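Local atomic coordinates of CRISPR/cas2 protein (Pyrococcus horikoshii OT3, PDB entry 6K2E), a protein that is a CRISPR-associated Cas2 protein, probably a nucleic-acid-binding factor that serves in the acquisition of new spacers. Residues G1-Y5 against E39-L45. Numbering follows the deposited sequence.
Sequences GSHMY and ELSKAQL
Glu39 and Tyr5 form a non-hydrogen-bonded pair where strands 35-41 and 3-11 run antiparallel, the central two of the ferredoxin-like beta-alpha-beta-beta-alpha-beta fold of Cas2. Here the aliphatic part of Glu39 lies against the ring, CG 4.0 Å from Tyr5 CD2, while the carboxylate of this exposed residue reaches toward His3 and stands nearly perpendicular to the imidazole plane (85°). Tyr5 OH is hydrogen-bonded to Glu37. Leu40 pairs with Met4 through two nearly straight backbone bonds, Met4 N to Leu40 O (3.1 Å) and Leu40 N to Met4 O (3.0 Å); both side chains take the opposite, apolar face, where Leu40 meets Leu28 and Val6. Ser41 is the N-cap of helix 42-55: with chi1 at 85°, OG sits between backbone N and carbonyl carbon and accepts from Gln44 N (3.1 Å). Its CA lies over the centre of the His3 ring, a residue probably left, like Gly1 and Ser2, from an expression tag. Lys42 passes Met4 with its methylenes, CD 4.0 Å from Met4 CE, and ends beside Ser2, NZ 3.5 Å from Ser2 CB. Leu45 faces the sheet beside Ile64 and Ile66; bends at chi2 and chi3 bring Met4 CE to 4.0 Å from Leu45 CD2.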
loop_
_atom_site.group_PDB
_atom_site.type_symbol
_atom_site.label_atom_id
_atom_site.label_comp_id
_atom_site.label_asym_id
_atom_site.label_seq_id
_atom_site.Cartn_x
_atom_site.Cartn_y
_atom_site.Cartn_z
ATOM N N GLY A 1 -17.627 19.931 1.680
ATOM C CA GLY A 1 -16.903 19.190 0.658
ATOM C C GLY A 1 -16.952 17.685 0.826
ATOM O O GLY A 1 -16.985 17.194 1.955
ATOM N N SER A 2 -16.970 16.943 -0.286
ATOM C CA SER A 2 -16.945 15.485 -0.215
ATOM C C SER A 2 -15.529 15.012 0.078
ATOM O O SER A 2 -14.561 15.468 -0.545
ATOM C CB SER A 2 -17.447 14.846 -1.508
ATOM O OG SER A 2 -17.386 13.427 -1.409
ATOM N N HIS A 3 -15.414 14.078 1.011
ATOM C CA HIS A 3 -14.123 13.632 1.496
ATOM C C HIS A 3 -13.888 12.151 1.231
ATOM O O HIS A 3 -14.825 11.339 1.187
ATOM C CB HIS A 3 -13.982 13.959 2.975
ATOM C CG HIS A 3 -13.261 15.242 3.204
ATOM N ND1 HIS A 3 -13.700 16.432 2.674
ATOM C CD2 HIS A 3 -12.080 15.508 3.807
ATOM C CE1 HIS A 3 -12.843 17.388 2.982
ATOM N NE2 HIS A 3 -11.848 16.853 3.665
ATOM N N MET A 4 -12.616 11.827 1.000
ATOM C CA MET A 4 -12.173 10.463 0.753
ATOM C C MET A 4 -11.005 10.141 1.670
ATOM O O MET A 4 -10.390 11.032 2.257
ATOM C CB MET A 4 -11.739 10.231 -0.703
ATOM C CG MET A 4 -12.873 10.037 -1.708
ATOM S SD MET A 4 -13.354 11.561 -2.489
ATOM C CE MET A 4 -11.722 12.168 -2.925
ATOM N N TYR A 5 -10.741 8.849 1.836
ATOM C CA TYR A 5 -9.516 8.382 2.475
ATOM C C TYR A 5 -8.600 7.751 1.428
ATOM O O TYR A 5 -9.072 7.026 0.551
ATOM C CB TYR A 5 -9.830 7.378 3.594
ATOM C CG TYR A 5 -8.710 7.220 4.587
ATOM C CD1 TYR A 5 -7.737 6.222 4.437
ATOM C CD2 TYR A 5 -8.608 8.068 5.666
ATOM C CE1 TYR A 5 -6.696 6.094 5.353
ATOM C CE2 TYR A 5 -7.579 7.936 6.589
ATOM C CZ TYR A 5 -6.630 6.965 6.423
ATOM O OH TYR A 5 -5.631 6.876 7.350
ATOM N N GLU A 39 -6.927 11.433 5.271
ATOM C CA GLU A 39 -8.082 12.045 4.637
ATOM C C GLU A 39 -7.656 13.151 3.682
ATOM O O GLU A 39 -6.746 13.931 3.967
ATOM C CB GLU A 39 -8.992 12.654 5.691
ATOM C CG GLU A 39 -10.078 11.783 6.247
ATOM C CD GLU A 39 -11.067 12.627 7.008
ATOM O OE1 GLU A 39 -11.179 12.468 8.243
ATOM O OE2 GLU A 39 -11.696 13.490 6.355
ATOM N N LEU A 40 -8.349 13.242 2.567
ATOM C CA LEU A 40 -8.098 14.280 1.591
ATOM C C LEU A 40 -9.424 14.705 0.985
ATOM O O LEU A 40 -10.294 13.873 0.730
ATOM C CB LEU A 40 -7.166 13.797 0.486
ATOM C CG LEU A 40 -5.674 13.801 0.747
ATOM C CD1 LEU A 40 -4.967 13.395 -0.549
ATOM C CD2 LEU A 40 -5.222 15.155 1.237
ATOM N N SER A 41 -9.548 15.992 0.700
ATOM C CA SER A 41 -10.673 16.442 -0.091
ATOM C C SER A 41 -10.400 16.117 -1.548
ATOM O O SER A 41 -9.302 15.700 -1.923
ATOM C CB SER A 41 -10.877 17.940 0.087
ATOM O OG SER A 41 -10.043 18.646 -0.816
ATOM N N LYS A 42 -11.377 16.383 -2.403
ATOM C CA LYS A 42 -11.220 15.989 -3.791
ATOM C C LYS A 42 -10.343 16.973 -4.544
ATOM O O LYS A 42 -9.571 16.565 -5.417
ATOM C CB LYS A 42 -12.592 15.892 -4.444
ATOM C CG LYS A 42 -12.652 15.023 -5.651
ATOM C CD LYS A 42 -13.865 14.130 -5.629
ATOM C CE LYS A 42 -15.168 14.832 -5.253
ATOM N NZ LYS A 42 -16.150 13.886 -4.614
ATOM N N ALA A 43 -10.390 18.252 -4.168
ATOM C CA ALA A 43 -9.465 19.224 -4.733
ATOM C C ALA A 43 -8.052 18.961 -4.266
ATOM O O ALA A 43 -7.102 19.143 -5.036
ATOM C CB ALA A 43 -9.897 20.644 -4.361
ATOM N N GLN A 44 -7.897 18.486 -3.033
ATOM C CA GLN A 44 -6.565 18.216 -2.525
ATOM C C GLN A 44 -5.996 16.940 -3.137
ATOM O O GLN A 44 -4.798 16.903 -3.438
ATOM C CB GLN A 44 -6.593 18.148 -0.995
ATOM C CG GLN A 44 -6.536 19.523 -0.322
ATOM C CD GLN A 44 -6.757 19.465 1.189
ATOM O OE1 GLN A 44 -6.351 18.510 1.847
ATOM N NE2 GLN A 44 -7.387 20.511 1.747
ATOM N N LEU A 45 -6.845 15.925 -3.395
ATOM C CA LEU A 45 -6.369 14.704 -4.046
ATOM C C LEU A 45 -5.952 14.976 -5.486
ATOM O O LEU A 45 -4.926 14.467 -5.944
ATOM C CB LEU A 45 -7.448 13.611 -4.000
ATOM C CG LEU A 45 -7.117 12.270 -4.698
ATOM C CD1 LEU A 45 -5.774 11.688 -4.233
ATOM C CD2 LEU A 45 -8.207 11.219 -4.556
#